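Local structure of tRNA nucleotidyl transferase-related protein (Thermotoga maritima, 3H38) at residues E197-E210 with M237-K249. The protein is a class II CCA-adding enzyme, a tRNA nucleotidyltransferase that probably uses CTP and ATP to build the CCA end of tRNA with magnesium as cofactor. Sequence-based numbering, arbitrary orientation.
Sequences ERLLKQAVEEGYLE and MAQFDVIKHLFPK
Phe240 and His245 are the two rings that join 237-249 to 197-210, each meeting a different part of 197-210. Leu200 CD2 stands over one face of the Phe240 ring, 3.7 Å from its centroid and 14° off the normal, which defines a CH-pi contact. At the ring's rim, Glu197 OE2 lies 3.4 Å from Phe240 CE1, with the carboxylate plane turned steeply from the ring; a long salt bridge pairs the same oxygen with Lys201 NZ. With CG1 anti to the backbone N, Val204 sets that methyl 3.4 Å from His245 CD2 and against the carbonyl oxygen of Phe240, while CG2 meets Val242 CG2. The carbonyl oxygen of Val204 sits above the centre of the imidazole, too poorly angled toward NE2 for a hydrogen bond. His245 ND1 instead donates a weak bond to Glu210 OE1, 3.0 Å long but bent to 122°; the modelled position of this carboxylate is doubtful. Replacing His245 with an alanine is likely to leave Glu210 without this donor and a gap beside Val204 CG1. Leu209 CG packs 3.7 Å from Leu246 CD2, and its CD2 reaches His245 CB and Val242 CG1.

Backbone geometry positions these groups: a Schellman motif with positive phi at Asp241 ends helix 230-239 beside Phe240, and helix 242-246 then runs at 29° to helix 197-205, their axes 10.6 Å apart. Within this C-terminal piece of a longer protein, both segments lie in the probable RNA-binding region. Helix 177-187, which carries nucleotide-binding arginines, packs through Ile178 on Leu209 and Leu179 on Val242, while Phe171 of helix 170-173 touches Leu200.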
loop_
_atom_site.group_PDB
_atom_site.type_symbol
_atom_site.label_atom_id
_atom_site.label_comp_id
_atom_site.label_asym_id
_atom_site.label_seq_id
_atom_site.Cartn_x
_atom_site.Cartn_y
_atom_site.Cartn_z
ATOM N N GLU A 197 -16.737 1.607 16.543
ATOM C CA GLU A 197 -17.446 1.478 15.262
ATOM C C GLU A 197 -18.448 2.622 15.044
ATOM O O GLU A 197 -18.494 3.255 13.974
ATOM C CB GLU A 197 -18.146 0.111 15.125
ATOM C CG GLU A 197 -19.380 0.175 14.218
ATOM C CD GLU A 197 -19.694 -1.128 13.487
ATOM O OE1 GLU A 197 -19.255 -2.205 13.940
ATOM O OE2 GLU A 197 -20.396 -1.074 12.452
ATOM N N ARG A 198 -19.261 2.884 16.031
ATOM C CA ARG A 198 -20.096 4.020 15.970
ATOM C C ARG A 198 -19.356 5.302 15.750
ATOM O O ARG A 198 -19.773 6.117 14.994
ATOM C CB ARG A 198 -20.941 4.110 17.202
ATOM C CG ARG A 198 -21.603 5.396 17.349
ATOM C CD ARG A 198 -22.907 5.302 18.044
ATOM N NE ARG A 198 -23.900 6.114 17.358
ATOM C CZ ARG A 198 -25.142 6.312 17.774
ATOM N NH1 ARG A 198 -25.967 7.065 17.066
ATOM N NH2 ARG A 198 -25.559 5.764 18.904
ATOM N N LEU A 199 -18.259 5.491 16.448
ATOM C CA LEU A 199 -17.430 6.682 16.261
ATOM C C LEU A 199 -16.938 6.823 14.809
ATOM O O LEU A 199 -16.929 7.915 14.233
ATOM C CB LEU A 199 -16.246 6.643 17.231
ATOM C CG LEU A 199 -16.321 7.379 18.583
ATOM C CD1 LEU A 199 -17.707 7.905 18.900
ATOM C CD2 LEU A 199 -15.791 6.520 19.735
ATOM N N LEU A 200 -16.537 5.700 14.233
ATOM C CA LEU A 200 -16.060 5.627 12.856
ATOM C C LEU A 200 -17.149 6.102 11.889
ATOM O O LEU A 200 -16.895 6.931 11.007
ATOM C CB LEU A 200 -15.622 4.175 12.554
ATOM C CG LEU A 200 -14.816 3.845 11.283
ATOM C CD1 LEU A 200 -13.749 2.779 11.494
ATOM C CD2 LEU A 200 -15.737 3.437 10.138
ATOM N N LYS A 201 -18.366 5.593 12.083
ATOM C CA LYS A 201 -19.496 5.893 11.206
ATOM C C LYS A 201 -19.879 7.361 11.239
ATOM O O LYS A 201 -20.242 7.947 10.207
ATOM C CB LYS A 201 -20.727 5.075 11.605
ATOM C CG LYS A 201 -20.614 3.578 11.387
ATOM C CD LYS A 201 -22.005 2.947 11.352
ATOM C CE LYS A 201 -21.970 1.429 11.465
ATOM N NZ LYS A 201 -23.329 0.870 11.206
ATOM N N GLN A 202 -19.845 7.939 12.436
ATOM C CA GLN A 202 -20.180 9.359 12.608
ATOM C C GLN A 202 -19.229 10.194 11.774
ATOM O O GLN A 202 -19.652 11.012 10.950
ATOM C CB GLN A 202 -20.098 9.778 14.085
ATOM C CG GLN A 202 -21.141 9.121 14.978
ATOM C CD GLN A 202 -21.082 9.592 16.437
ATOM O OE1 GLN A 202 -22.020 9.371 17.203
ATOM N NE2 GLN A 202 -19.985 10.237 16.822
ATOM N N ALA A 203 -17.937 9.949 11.986
ATOM C CA ALA A 203 -16.867 10.669 11.300
ATOM C C ALA A 203 -17.037 10.549 9.794
ATOM O O ALA A 203 -16.924 11.525 9.075
ATOM C CB ALA A 203 -15.502 10.117 11.721
ATOM N N VAL A 204 -17.319 9.339 9.323
ATOM C CA VAL A 204 -17.499 9.123 7.891
ATOM C C VAL A 204 -18.661 9.943 7.390
ATOM O O VAL A 204 -18.518 10.723 6.456
ATOM C CB VAL A 204 -17.694 7.643 7.535
ATOM C CG1 VAL A 204 -18.259 7.478 6.092
ATOM C CG2 VAL A 204 -16.381 6.897 7.711
ATOM N N GLU A 205 -19.808 9.804 8.032
ATOM C CA GLU A 205 -20.985 10.495 7.526
ATOM C C GLU A 205 -21.109 11.969 7.931
ATOM O O GLU A 205 -22.100 12.609 7.588
ATOM C CB GLU A 205 -22.257 9.733 7.887
ATOM C CG GLU A 205 -22.746 9.886 9.315
ATOM C CD GLU A 205 -24.122 9.245 9.496
ATOM O OE1 GLU A 205 -24.201 7.997 9.580
ATOM O OE2 GLU A 205 -25.129 9.990 9.543
ATOM N N GLU A 206 -20.128 12.519 8.647
ATOM C CA GLU A 206 -20.146 13.965 8.912
ATOM C C GLU A 206 -19.093 14.765 8.140
ATOM O O GLU A 206 -18.893 15.943 8.430
ATOM C CB GLU A 206 -20.024 14.276 10.405
ATOM C CG GLU A 206 -21.207 13.872 11.264
ATOM C CD GLU A 206 -20.878 13.923 12.764
ATOM O OE1 GLU A 206 -21.625 13.316 13.564
ATOM O OE2 GLU A 206 -19.867 14.564 13.147
ATOM N N GLY A 207 -18.407 14.134 7.187
ATOM C CA GLY A 207 -17.525 14.850 6.268
ATOM C C GLY A 207 -16.053 14.862 6.620
ATOM O O GLY A 207 -15.255 15.602 6.057
ATOM N N TYR A 208 -15.667 14.008 7.534
ATOM C CA TYR A 208 -14.315 14.127 8.059
ATOM C C TYR A 208 -13.198 13.714 7.096
ATOM O O TYR A 208 -12.137 14.355 7.059
ATOM C CB TYR A 208 -14.220 13.544 9.473
ATOM C CG TYR A 208 -14.809 14.522 10.474
ATOM C CD1 TYR A 208 -14.178 15.737 10.738
ATOM C CD2 TYR A 208 -16.009 14.256 11.120
ATOM C CE1 TYR A 208 -14.714 16.648 11.648
ATOM C CE2 TYR A 208 -16.557 15.160 12.027
ATOM C CZ TYR A 208 -15.903 16.355 12.288
ATOM O OH TYR A 208 -16.446 17.261 13.178
ATOM N N LEU A 209 -13.479 12.700 6.281
ATOM C CA LEU A 209 -12.570 12.271 5.229
ATOM C C LEU A 209 -12.265 13.434 4.264
ATOM O O LEU A 209 -11.098 13.758 4.020
ATOM C CB LEU A 209 -13.156 11.058 4.492
ATOM C CG LEU A 209 -12.820 9.604 4.911
ATOM C CD1 LEU A 209 -12.125 9.504 6.230
ATOM C CD2 LEU A 209 -14.043 8.696 4.884
ATOM N N GLU A 210 -13.308 14.083 3.741
ATOM C CA GLU A 210 -13.110 15.250 2.889
ATOM C C GLU A 210 -12.336 16.337 3.590
ATOM O O GLU A 210 -11.628 17.108 2.941
ATOM C CB GLU A 210 -14.431 15.851 2.420
ATOM C CG GLU A 210 -15.593 15.411 3.227
ATOM C CD GLU A 210 -16.009 14.025 2.827
ATOM O OE1 GLU A 210 -16.544 13.265 3.662
ATOM O OE2 GLU A 210 -15.769 13.704 1.657
ATOM N N MET A 237 -14.491 -1.040 3.580
ATOM C CA MET A 237 -14.681 0.392 3.308
ATOM C C MET A 237 -16.075 0.614 2.750
ATOM O O MET A 237 -16.786 1.514 3.156
ATOM C CB MET A 237 -13.654 0.879 2.279
ATOM C CG MET A 237 -12.219 0.984 2.850
ATOM S SD MET A 237 -10.893 1.374 1.644
ATOM C CE MET A 237 -10.084 -0.220 1.521
ATOM N N ALA A 238 -16.465 -0.233 1.805
ATOM C CA ALA A 238 -17.750 -0.088 1.182
ATOM C C ALA A 238 -18.831 -0.344 2.233
ATOM O O ALA A 238 -19.763 0.436 2.371
ATOM C CB ALA A 238 -17.857 -1.021 0.015
ATOM N N GLN A 239 -18.638 -1.304 3.088
ATOM C CA GLN A 239 -19.595 -1.561 4.124
ATOM C C GLN A 239 -19.770 -0.343 4.955
ATOM O O GLN A 239 -20.806 -0.124 5.485
ATOM C CB GLN A 239 -19.094 -2.629 5.038
ATOM C CG GLN A 239 -19.579 -3.962 4.762
ATOM C CD GLN A 239 -19.112 -4.949 5.781
ATOM O OE1 GLN A 239 -19.361 -4.791 6.963
ATOM N NE2 GLN A 239 -18.436 -5.984 5.328
ATOM N N PHE A 240 -18.702 0.411 5.118
ATOM C CA PHE A 240 -18.741 1.614 5.952
ATOM C C PHE A 240 -19.046 2.885 5.171
ATOM O O PHE A 240 -19.056 3.970 5.745
ATOM C CB PHE A 240 -17.432 1.796 6.729
ATOM C CG PHE A 240 -17.329 0.937 7.973
ATOM C CD1 PHE A 240 -18.389 0.850 8.865
ATOM C CD2 PHE A 240 -16.169 0.228 8.253
ATOM C CE1 PHE A 240 -18.291 0.076 10.020
ATOM C CE2 PHE A 240 -16.072 -0.538 9.389
ATOM C CZ PHE A 240 -17.141 -0.613 10.279
ATOM N N ASP A 241 -19.278 2.749 3.869
ATOM C CA ASP A 241 -19.534 3.899 3.002
ATOM C C ASP A 241 -18.331 4.792 2.770
ATOM O O ASP A 241 -18.481 5.933 2.358
ATOM C CB ASP A 241 -20.685 4.743 3.544
ATOM C CG ASP A 241 -22.024 4.054 3.396
ATOM O OD1 ASP A 241 -22.887 4.206 4.288
ATOM O OD2 ASP A 241 -22.202 3.339 2.390
ATOM N N VAL A 242 -17.134 4.282 3.025
ATOM C CA VAL A 242 -15.921 5.100 2.909
ATOM C C VAL A 242 -15.603 5.444 1.461
ATOM O O VAL A 242 -15.268 6.594 1.137
ATOM C CB VAL A 242 -14.693 4.372 3.513
ATOM C CG1 VAL A 242 -13.397 5.021 3.082
ATOM C CG2 VAL A 242 -14.806 4.278 5.027
ATOM N N ILE A 243 -15.705 4.447 0.581
ATOM C CA ILE A 243 -15.254 4.647 -0.788
ATOM C C ILE A 243 -15.859 5.894 -1.425
ATOM O O ILE A 243 -15.142 6.669 -2.058
ATOM C CB ILE A 243 -15.578 3.479 -1.701
ATOM C CG1 ILE A 243 -15.015 2.183 -1.137
ATOM C CG2 ILE A 243 -15.044 3.775 -3.098
ATOM C CD1 ILE A 243 -15.379 0.963 -1.920
ATOM N N LYS A 244 -17.170 6.080 -1.267
ATOM C CA LYS A 244 -17.845 7.230 -1.880
ATOM C C LYS A 244 -17.396 8.591 -1.307
ATOM O O LYS A 244 -17.334 9.587 -2.040
ATOM C CB LYS A 244 -19.377 7.071 -1.850
ATOM C CG LYS A 244 -20.117 7.868 -0.772
ATOM C CD LYS A 244 -20.521 7.017 0.449
ATOM C CE LYS A 244 -22.041 6.820 0.568
ATOM N NZ LYS A 244 -22.562 5.649 -0.212
ATOM N N HIS A 245 -17.078 8.634 -0.010
ATOM C CA HIS A 245 -16.512 9.845 0.588
ATOM C C HIS A 245 -15.066 10.047 0.182
ATOM O O HIS A 245 -14.525 11.143 0.319
ATOM C CB HIS A 245 -16.581 9.806 2.101
ATOM C CG HIS A 245 -17.960 9.988 2.642
ATOM N ND1 HIS A 245 -18.569 11.215 2.707
ATOM C CD2 HIS A 245 -18.831 9.092 3.169
ATOM C CE1 HIS A 245 -19.776 11.075 3.247
ATOM N NE2 HIS A 245 -19.955 9.797 3.530
ATOM N N LEU A 246 -14.417 8.996 -0.294
ATOM C CA LEU A 246 -13.088 9.194 -0.865
ATOM C C LEU A 246 -13.201 9.644 -2.335
ATOM O O LEU A 246 -12.470 10.533 -2.790
ATOM C CB LEU A 246 -12.218 7.931 -0.728
ATOM C CG LEU A 246 -11.963 7.421 0.690
ATOM C CD1 LEU A 246 -10.979 6.262 0.688
ATOM C CD2 LEU A 246 -11.444 8.558 1.584
ATOM N N PHE A 247 -14.139 9.031 -3.055
ATOM C CA PHE A 247 -14.341 9.278 -4.489
ATOM C C PHE A 247 -15.826 9.424 -4.739
ATOM O O PHE A 247 -16.557 8.439 -4.774
ATOM C CB PHE A 247 -13.789 8.130 -5.332
ATOM C CG PHE A 247 -12.463 7.644 -4.870
ATOM C CD1 PHE A 247 -12.373 6.574 -4.005
ATOM C CD2 PHE A 247 -11.303 8.303 -5.245
ATOM C CE1 PHE A 247 -11.137 6.147 -3.542
ATOM C CE2 PHE A 247 -10.069 7.889 -4.785
ATOM C CZ PHE A 247 -9.982 6.800 -3.935
ATOM N N PRO A 248 -16.265 10.667 -4.927
ATOM C CA PRO A 248 -17.660 11.108 -4.853
ATOM C C PRO A 248 -18.480 10.665 -6.059
ATOM O O PRO A 248 -19.702 10.775 -6.050
ATOM C CB PRO A 248 -17.536 12.642 -4.833
ATOM C CG PRO A 248 -16.031 12.933 -4.704
ATOM C CD PRO A 248 -15.366 11.760 -5.324
ATOM N N LYS A 249 -17.806 10.194 -7.098
ATOM C CA LYS A 249 -18.492 9.670 -8.267
ATOM C C LYS A 249 -18.376 8.157 -8.419
ATOM O O LYS A 249 -18.855 7.599 -9.407
ATOM C CB LYS A 249 -17.990 10.347 -9.538
ATOM C CG LYS A 249 -18.962 11.343 -10.101
ATOM C CD LYS A 249 -19.049 12.570 -9.245
ATOM C CE LYS A 249 -20.241 13.412 -9.658
ATOM N NZ LYS A 249 -20.164 14.778 -9.074
#